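PDB 1XI1: DNA polymerase from Bacillus phage phi29, which replicates the phage genome from a protein primer, displacing the non-template strand with high processivity and fidelity, and also carries a 3'-5' exonuclease activity. Local coordinates for residues 499-504 with 526-531; 240-245 with 492-497; 554-559 with 567-572. The protein carries 2 engineered substitutions. All blocks are in the same frame, centred on the assembly; numbering follows the deposited sequence.

How the contacts relate
Contacts 1 and 2 are neighbours in one curled antiparallel sheet of the polymerization region, their centres about 9 Å apart. Contact 2 pairs the short strand 241-242 with strand 491-496. The chain then turns back into strand 499-507, which contact 1 pairs with strand 523-529. Y494 and K493 meet Q502, Y500 and I501 between the two. Contact 3 comes last along the chain, in the hairpin of strands 551-561 and 564-573; its centre is about 22 Å from contact 1 and 28 Å from contact 2. C530 packing on F572 joins contacts 1 and 3, so the residue that follows K529 touches a hairpin that approaches the bound DNA.

Contact 1: 499-504 with 526-531; sequences TYIQDI and FSVKCA
Y500 and K529 face each other as a hydrogen-bonded pair of antiparallel strands in the curled sheet of the polymerization region, and their side chains run alongside one another on the same face. K529 lays the first methylenes of its side chain over the tyrosine ring: CB sits 4.0 Å from the ring centroid of Y500 in a CH-pi contact, displaced toward the rim. Farther out, K529 CG comes within 3.6 Å of Y500 CZ. The ring reaches this place because its CG lies between the backbone N and the carbonyl carbon (chi1 61°), while the lysine chain bends at chi2 and carries its ammonium away. A lysine suits the position because its methylenes can cover an aromatic face while its charged end points elsewhere; K529 stabilizes the primer terminus, and Y500 is probably involved in binding template-primer.

The other face of the strands is mostly apolar. I501 and V528 lie side by side, both valine methyls touching I501 CG2, and F526 CE1 lies 4.0 Å from I501 CB. The branched I501 and V528 and the flat F526 fill this face, where F543 and F546 also pack on I501. D503 presents OD1 to the edge of the F526 ring, with carboxylate and ring planes 52° apart, and its OD2 forms a salt bridge with R491, which probably helps to fix the carboxylate's rotation.

Between these faces the backbones of Y500 and K529, and of Q502 and S527, exchange paired hydrogen bonds. Those of the second pair are nearly straight, each at 168° about the hydrogen. Where strand 499-507 begins and the partner strand has just ended, T499 CG2 meets C530 SG at 4.0 Å.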
loop_
_atom_site.group_PDB
_atom_site.type_symbol
_atom_site.label_atom_id
_atom_site.label_comp_id
_atom_site.label_asym_id
_atom_site.label_seq_id
_atom_site.Cartn_x
_atom_site.Cartn_y
_atom_site.Cartn_z
ATOM N N THR C 499 13.380 6.568 8.962
ATOM C CA THR C 499 13.559 7.941 9.428
ATOM C C THR C 499 15.009 8.416 9.278
ATOM O O THR C 499 15.786 8.403 10.246
ATOM C CB THR C 499 13.155 8.085 10.914
ATOM O OG1 THR C 499 11.851 7.529 11.105
ATOM C CG2 THR C 499 13.121 9.556 11.325
ATOM N N TYR C 500 15.371 8.841 8.067
ATOM C CA TYR C 500 16.733 9.310 7.813
ATOM C C TYR C 500 16.804 10.483 6.837
ATOM O O TYR C 500 15.821 10.806 6.166
ATOM C CB TYR C 500 17.578 8.161 7.276
ATOM C CG TYR C 500 17.058 7.609 5.975
ATOM C CD1 TYR C 500 17.541 8.069 4.753
ATOM C CD2 TYR C 500 16.056 6.647 5.968
ATOM C CE1 TYR C 500 17.032 7.572 3.548
ATOM C CE2 TYR C 500 15.540 6.147 4.780
ATOM C CZ TYR C 500 16.027 6.604 3.576
ATOM O OH TYR C 500 15.525 6.063 2.417
ATOM N N ILE C 501 17.980 11.106 6.763
ATOM C CA ILE C 501 18.223 12.239 5.865
ATOM C C ILE C 501 19.557 12.074 5.128
ATOM O O ILE C 501 20.541 11.615 5.712
ATOM C CB ILE C 501 18.311 13.545 6.644
ATOM C CG1 ILE C 501 19.349 13.383 7.754
ATOM C CG2 ILE C 501 16.939 13.939 7.191
ATOM C CD1 ILE C 501 19.557 14.620 8.576
ATOM N N GLN C 502 19.595 12.473 3.856
ATOM C CA GLN C 502 20.815 12.355 3.057
ATOM C C GLN C 502 21.051 13.558 2.140
ATOM O O GLN C 502 20.108 14.249 1.734
ATOM C CB GLN C 502 20.745 11.094 2.178
ATOM C CG GLN C 502 20.139 9.864 2.872
ATOM C CD GLN C 502 20.100 8.626 1.980
ATOM O OE1 GLN C 502 19.616 8.691 0.856
ATOM N NE2 GLN C 502 20.603 7.491 2.485
ATOM N N ASP C 503 22.327 13.797 1.831
ATOM C CA ASP C 503 22.737 14.839 0.883
ATOM C C ASP C 503 23.211 14.061 -0.351
ATOM O O ASP C 503 24.336 13.547 -0.393
ATOM C CB ASP C 503 23.880 15.696 1.438
ATOM C CG ASP C 503 23.384 16.867 2.278
ATOM O OD1 ASP C 503 22.372 17.507 1.897
ATOM O OD2 ASP C 503 24.021 17.164 3.311
ATOM N N ILE C 504 22.335 13.978 -1.345
ATOM C CA ILE C 504 22.582 13.230 -2.576
ATOM C C ILE C 504 23.260 13.973 -3.719
ATOM O O ILE C 504 22.779 15.022 -4.163
ATOM C CB ILE C 504 21.258 12.692 -3.160
ATOM C CG1 ILE C 504 20.380 12.100 -2.047
ATOM C CG2 ILE C 504 21.546 11.679 -4.267
ATOM C CD1 ILE C 504 20.962 10.928 -1.322
ATOM N N PHE C 526 19.299 17.788 -0.739
ATOM C CA PHE C 526 18.953 17.326 0.591
ATOM C C PHE C 526 17.577 16.653 0.503
ATOM O O PHE C 526 16.607 17.256 0.030
ATOM C CB PHE C 526 18.886 18.507 1.546
ATOM C CG PHE C 526 18.516 18.134 2.943
ATOM C CD1 PHE C 526 19.395 17.401 3.736
ATOM C CD2 PHE C 526 17.302 18.550 3.485
ATOM C CE1 PHE C 526 19.076 17.098 5.059
ATOM C CE2 PHE C 526 16.975 18.254 4.798
ATOM C CZ PHE C 526 17.863 17.524 5.590
ATOM N N SER C 527 17.487 15.402 0.936
ATOM C CA SER C 527 16.202 14.701 0.900
ATOM C C SER C 527 15.924 14.077 2.262
ATOM O O SER C 527 16.842 13.603 2.939
ATOM C CB SER C 527 16.193 13.620 -0.190
ATOM O OG SER C 527 17.110 12.582 0.097
ATOM N N VAL C 528 14.658 14.100 2.669
ATOM C CA VAL C 528 14.265 13.542 3.955
ATOM C C VAL C 528 13.214 12.453 3.786
ATOM O O VAL C 528 12.319 12.544 2.944
ATOM C CB VAL C 528 13.701 14.636 4.907
ATOM C CG1 VAL C 528 13.412 14.037 6.278
ATOM C CG2 VAL C 528 14.691 15.780 5.037
ATOM N N LYS C 529 13.354 11.409 4.589
ATOM C CA LYS C 529 12.421 10.300 4.578
ATOM C C LYS C 529 11.983 10.141 6.020
ATOM O O LYS C 529 12.810 9.903 6.906
ATOM C CB LYS C 529 13.107 9.020 4.084
ATOM C CG LYS C 529 13.681 9.135 2.674
ATOM C CD LYS C 529 12.620 9.603 1.690
ATOM C CE LYS C 529 13.201 9.840 0.313
ATOM N NZ LYS C 529 12.158 10.412 -0.588
ATOM N N CYS C 530 10.688 10.307 6.260
ATOM C CA CYS C 530 10.163 10.174 7.607
ATOM C C CYS C 530 8.722 9.690 7.618
ATOM O O CYS C 530 7.924 10.046 6.754
ATOM C CB CYS C 530 10.265 11.505 8.352
ATOM S SG CYS C 530 9.802 11.402 10.106
ATOM N N ALA C 531 8.414 8.878 8.625
ATOM C CA ALA C 531 7.096 8.299 8.844
ATOM C C ALA C 531 5.948 9.187 8.370
ATOM O O ALA C 531 5.616 9.178 7.220
ATOM C CB ALA C 531 6.934 7.955 10.334
#

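Contact 2: 240-245 with 492-497; sequences KEIGEG and AKYLRQ
I242 and A492 exchange two backbone hydrogen bonds, the firm centre of this short pairing. I242 N reaches A492 O over 2.9 Å in a nearly straight bond. In return A492 N reaches I242 O over 3.0 Å. The small, buried methyl of A492 fits between I242 and Q502 on the face where I242 lies, with A492 CB 4.4 Å from I242 CG1. I242 extends CD1 obliquely toward the ring of Y494, stopping 4.3 Å from CE1. A chi1 of 60° places CG1 so that CD1 runs on toward Y494 after passing A492.

On the other face E241 and K493 meet through their methylenes, E241 CB lying 3.7 Å from K493 CG. Their charged ends do not meet: the extended lysine chain takes NZ to the carbonyl oxygen of F546. Long flexible side chains suit this place, giving hydrocarbon near the strands and charge beyond them.

Strand 241-242 thus adds a brief antiparallel pairing to strand 491-496 of the curled sheet. Beta bulges interrupt the regular pairing of both segments beyond this contact. E244 and G245 both face F489 in a G1 bulge, E244 taking a positive phi of 70°. L495 and R496 both face T499 in a classic bulge.

Farther out, Y494 is held at both ring and hydroxyl. I453 and L233 pack on its side chain, and its ring meets that of Y500 with the planes about 20° apart. Its OH is hydrogen-bonded with Q502 NE2 and with H461 ND1, which probably hold the phenol in place near Y500, itself probably involved in binding template-primer structures.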
loop_
_atom_site.group_PDB
_atom_site.type_symbol
_atom_site.label_atom_id
_atom_site.label_comp_id
_atom_site.label_asym_id
_atom_site.label_seq_id
_atom_site.Cartn_x
_atom_site.Cartn_y
_atom_site.Cartn_z
ATOM N N LYS C 240 23.662 8.818 15.194
ATOM C CA LYS C 240 24.891 9.554 14.917
ATOM C C LYS C 240 24.908 9.839 13.412
ATOM O O LYS C 240 24.402 9.040 12.624
ATOM C CB LYS C 240 26.095 8.704 15.322
ATOM C CG LYS C 240 25.987 8.153 16.735
ATOM C CD LYS C 240 27.041 7.095 17.014
ATOM C CE LYS C 240 26.862 6.486 18.404
ATOM N NZ LYS C 240 27.842 5.385 18.675
ATOM N N GLU C 241 25.463 10.974 12.999
ATOM C CA GLU C 241 25.500 11.271 11.571
ATOM C C GLU C 241 26.811 10.790 10.969
ATOM O O GLU C 241 27.839 10.725 11.648
ATOM C CB GLU C 241 25.311 12.769 11.299
ATOM C CG GLU C 241 26.576 13.611 11.341
ATOM C CD GLU C 241 26.395 14.959 10.646
ATOM O OE1 GLU C 241 25.538 15.758 11.087
ATOM O OE2 GLU C 241 27.110 15.216 9.651
ATOM N N ILE C 242 26.765 10.458 9.685
ATOM C CA ILE C 242 27.929 9.945 8.983
ATOM C C ILE C 242 28.117 10.669 7.663
ATOM O O ILE C 242 27.416 11.634 7.367
ATOM C CB ILE C 242 27.745 8.457 8.678
ATOM C CG1 ILE C 242 26.500 8.274 7.800
ATOM C CG2 ILE C 242 27.591 7.678 9.973
ATOM C CD1 ILE C 242 26.247 6.851 7.362
ATOM N N GLY C 243 29.056 10.188 6.863
ATOM C CA GLY C 243 29.296 10.813 5.582
ATOM C C GLY C 243 29.804 9.859 4.522
ATOM O O GLY C 243 30.621 8.979 4.794
ATOM N N GLU C 244 29.316 10.046 3.302
ATOM C CA GLU C 244 29.715 9.223 2.172
ATOM C C GLU C 244 29.159 7.812 2.292
ATOM O O GLU C 244 29.638 7.011 3.093
ATOM C CB GLU C 244 31.246 9.183 2.057
ATOM C CG GLU C 244 31.876 10.498 1.584
ATOM C CD GLU C 244 32.488 10.409 0.182
ATOM O OE1 GLU C 244 33.556 9.774 0.024
ATOM O OE2 GLU C 244 31.895 10.969 -0.766
ATOM N N GLY C 245 28.135 7.525 1.490
ATOM C CA GLY C 245 27.513 6.217 1.499
ATOM C C GLY C 245 26.844 5.965 0.164
ATOM O O GLY C 245 26.728 6.879 -0.650
ATOM N N ALA C 492 24.816 11.686 5.885
ATOM C CA ALA C 492 23.467 11.254 6.181
ATOM C C ALA C 492 23.303 11.057 7.679
ATOM O O ALA C 492 24.269 11.101 8.454
ATOM C CB ALA C 492 23.165 9.937 5.419
ATOM N N LYS C 493 22.057 10.863 8.082
ATOM C CA LYS C 493 21.751 10.647 9.480
ATOM C C LYS C 493 20.518 9.751 9.583
ATOM O O LYS C 493 19.476 10.028 8.986
ATOM C CB LYS C 493 21.507 11.986 10.166
ATOM C CG LYS C 493 21.731 11.969 11.667
ATOM C CD LYS C 493 21.427 13.339 12.231
ATOM C CE LYS C 493 21.565 13.386 13.734
ATOM N NZ LYS C 493 21.208 14.742 14.246
ATOM N N TYR C 494 20.658 8.662 10.328
ATOM C CA TYR C 494 19.571 7.718 10.510
ATOM C C TYR C 494 19.119 7.741 11.964
ATOM O O TYR C 494 19.874 7.365 12.868
ATOM C CB TYR C 494 20.039 6.312 10.125
ATOM C CG TYR C 494 20.449 6.189 8.674
ATOM C CD1 TYR C 494 21.643 6.755 8.208
ATOM C CD2 TYR C 494 19.622 5.543 7.754
ATOM C CE1 TYR C 494 22.003 6.684 6.854
ATOM C CE2 TYR C 494 19.970 5.465 6.402
ATOM C CZ TYR C 494 21.159 6.040 5.957
ATOM O OH TYR C 494 21.476 5.980 4.614
ATOM N N LEU C 495 17.891 8.185 12.201
ATOM C CA LEU C 495 17.387 8.242 13.569
ATOM C C LEU C 495 16.691 6.939 13.958
ATOM O O LEU C 495 16.859 6.445 15.077
ATOM C CB LEU C 495 16.406 9.409 13.733
ATOM C CG LEU C 495 16.881 10.849 13.504
ATOM C CD1 LEU C 495 15.731 11.784 13.804
ATOM C CD2 LEU C 495 18.067 11.187 14.394
ATOM N N ARG C 496 15.916 6.390 13.022
ATOM C CA ARG C 496 15.168 5.156 13.240
ATOM C C ARG C 496 14.697 4.571 11.914
ATOM O O ARG C 496 14.957 5.123 10.843
ATOM C CB ARG C 496 13.953 5.433 14.133
ATOM C CG ARG C 496 14.277 5.408 15.616
ATOM C CD ARG C 496 13.292 6.217 16.439
ATOM N NE ARG C 496 13.601 6.172 17.873
ATOM C CZ ARG C 496 14.792 6.449 18.405
ATOM N NH1 ARG C 496 15.815 6.793 17.633
ATOM N NH2 ARG C 496 14.963 6.387 19.719
ATOM N N GLN C 497 13.996 3.449 11.985
ATOM C CA GLN C 497 13.494 2.813 10.780
ATOM C C GLN C 497 12.671 3.792 9.952
ATOM O O GLN C 497 11.777 4.463 10.468
ATOM C CB GLN C 497 12.631 1.605 11.138
ATOM C CG GLN C 497 13.410 0.321 11.347
ATOM C CD GLN C 497 12.515 -0.817 11.799
ATOM O OE1 GLN C 497 11.367 -0.924 11.368
ATOM N NE2 GLN C 497 13.041 -1.680 12.662
#

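Contact 3: 554-559 with 567-572; sequences MKPKPV and LVDDTF
K557 and V568 form a hydrogen-bonded pair in a surface contact between the two strands of the hairpin 551-573. V568 N meets K557 O over 3.0 Å in an almost straight bond, and K557 N is bonded to V568 O. D570 N reaches K555 O over 2.7 Å, whereas the return bond from K555 N to D570 O is weak. The strands are twisted, their short axes inclined at 132°. In this antiparallel beta hairpin P556 and P558 occupy non-hydrogen-bonded sites opposite D569 and L567, where the missing N-H costs no bond across the pair. P558 CG packs 3.9 Å from L567 CD2, and L567 also packs against a thymine base of the bound DNA, as befits segment 567-572, part of the region involved in DNA-binding and terminal protein interaction. V559 CG2 touches V568 CG2 at 3.7 Å. K557 sends its extended chain past D570, CD lying near the aspartate CB, and ends in a long salt bridge from NZ to OD1 of 3.8 Å. K555, its CG opposite the backbone N (chi1 -177°), brings CD to 3.9 Å from CD1 of F572, whose side chain is buried against C530, M533 and I537.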
loop_
_atom_site.group_PDB
_atom_site.type_symbol
_atom_site.label_atom_id
_atom_site.label_comp_id
_atom_site.label_asym_id
_atom_site.label_seq_id
_atom_site.Cartn_x
_atom_site.Cartn_y
_atom_site.Cartn_z
ATOM N N MET C 554 1.863 21.391 12.027
ATOM C CA MET C 554 1.516 21.690 10.643
ATOM C C MET C 554 0.986 20.448 9.938
ATOM O O MET C 554 0.771 20.459 8.725
ATOM C CB MET C 554 2.747 22.209 9.888
ATOM C CG MET C 554 3.412 23.427 10.520
ATOM S SD MET C 554 4.905 23.967 9.659
ATOM C CE MET C 554 4.148 25.076 8.416
ATOM N N LYS C 555 0.788 19.373 10.693
ATOM C CA LYS C 555 0.284 18.134 10.116
ATOM C C LYS C 555 -1.236 18.061 10.204
ATOM O O LYS C 555 -1.800 17.825 11.274
ATOM C CB LYS C 555 0.897 16.921 10.819
ATOM C CG LYS C 555 0.470 15.593 10.214
ATOM C CD LYS C 555 1.079 14.423 10.966
ATOM C CE LYS C 555 0.617 13.097 10.387
ATOM N NZ LYS C 555 1.157 11.945 11.160
ATOM N N PRO C 556 -1.922 18.286 9.074
ATOM C CA PRO C 556 -3.383 18.234 9.050
ATOM C C PRO C 556 -3.870 16.817 9.321
ATOM O O PRO C 556 -3.224 15.844 8.925
ATOM C CB PRO C 556 -3.720 18.692 7.633
ATOM C CG PRO C 556 -2.589 19.621 7.302
ATOM C CD PRO C 556 -1.403 18.841 7.810
ATOM N N LYS C 557 -5.004 16.711 10.006
ATOM C CA LYS C 557 -5.602 15.422 10.320
ATOM C C LYS C 557 -7.104 15.538 10.315
ATOM O O LYS C 557 -7.663 16.477 10.862
ATOM C CB LYS C 557 -5.133 14.919 11.677
ATOM C CG LYS C 557 -3.854 14.144 11.576
ATOM C CD LYS C 557 -3.316 13.805 12.932
ATOM C CE LYS C 557 -2.062 12.990 12.789
ATOM N NZ LYS C 557 -1.458 12.714 14.114
ATOM N N PRO C 558 -7.781 14.575 9.687
ATOM C CA PRO C 558 -9.240 14.572 9.604
ATOM C C PRO C 558 -9.868 14.511 10.995
ATOM O O PRO C 558 -9.282 13.968 11.929
ATOM C CB PRO C 558 -9.540 13.317 8.778
ATOM C CG PRO C 558 -8.276 13.073 8.019
ATOM C CD PRO C 558 -7.227 13.369 9.052
ATOM N N VAL C 559 -11.064 15.077 11.116
ATOM C CA VAL C 559 -11.800 15.089 12.364
ATOM C C VAL C 559 -13.274 15.077 12.018
ATOM O O VAL C 559 -13.734 15.926 11.264
ATOM C CB VAL C 559 -11.491 16.358 13.175
ATOM C CG1 VAL C 559 -12.406 16.444 14.380
ATOM C CG2 VAL C 559 -10.034 16.350 13.614
ATOM N N LEU C 567 -10.255 19.198 8.207
ATOM C CA LEU C 567 -8.849 18.951 8.479
ATOM C C LEU C 567 -8.334 19.947 9.499
ATOM O O LEU C 567 -8.509 21.152 9.336
ATOM C CB LEU C 567 -8.032 19.070 7.195
ATOM C CG LEU C 567 -8.454 18.152 6.049
ATOM C CD1 LEU C 567 -7.478 18.336 4.900
ATOM C CD2 LEU C 567 -8.478 16.694 6.507
ATOM N N VAL C 568 -7.709 19.442 10.558
ATOM C CA VAL C 568 -7.157 20.297 11.603
ATOM C C VAL C 568 -5.663 20.020 11.704
ATOM O O VAL C 568 -5.196 18.945 11.312
ATOM C CB VAL C 568 -7.783 20.006 12.979
ATOM C CG1 VAL C 568 -7.429 21.124 13.947
ATOM C CG2 VAL C 568 -9.291 19.852 12.855
ATOM N N ASP C 569 -4.915 20.986 12.229
ATOM C CA ASP C 569 -3.475 20.829 12.380
ATOM C C ASP C 569 -3.143 20.106 13.681
ATOM O O ASP C 569 -3.608 20.496 14.752
ATOM C CB ASP C 569 -2.779 22.196 12.368
ATOM C CG ASP C 569 -2.789 22.847 10.999
ATOM O OD1 ASP C 569 -2.305 22.215 10.034
ATOM O OD2 ASP C 569 -3.274 23.995 10.890
ATOM N N ASP C 570 -2.343 19.050 13.584
ATOM C CA ASP C 570 -1.942 18.298 14.767
ATOM C C ASP C 570 -0.424 18.189 14.831
ATOM O O ASP C 570 0.246 17.998 13.816
ATOM C CB ASP C 570 -2.564 16.898 14.763
ATOM C CG ASP C 570 -2.250 16.116 16.033
ATOM O OD1 ASP C 570 -1.059 15.825 16.272
ATOM O OD2 ASP C 570 -3.187 15.796 16.795
ATOM N N THR C 571 0.107 18.304 16.041
ATOM C CA THR C 571 1.541 18.239 16.277
ATOM C C THR C 571 2.203 16.947 15.818
ATOM O O THR C 571 1.896 15.866 16.319
ATOM C CB THR C 571 1.854 18.413 17.775
ATOM O OG1 THR C 571 1.391 19.694 18.213
ATOM C CG2 THR C 571 3.351 18.302 18.027
ATOM N N PHE C 572 3.120 17.065 14.865
ATOM C CA PHE C 572 3.859 15.910 14.374
ATOM C C PHE C 572 5.190 15.914 15.115
ATOM O O PHE C 572 5.866 16.940 15.177
ATOM C CB PHE C 572 4.118 16.018 12.871
ATOM C CG PHE C 572 5.049 14.965 12.351
ATOM C CD1 PHE C 572 4.633 13.642 12.237
ATOM C CD2 PHE C 572 6.354 15.292 12.002
ATOM C CE1 PHE C 572 5.502 12.657 11.784
ATOM C CE2 PHE C 572 7.234 14.318 11.546
ATOM C CZ PHE C 572 6.807 12.996 11.437
#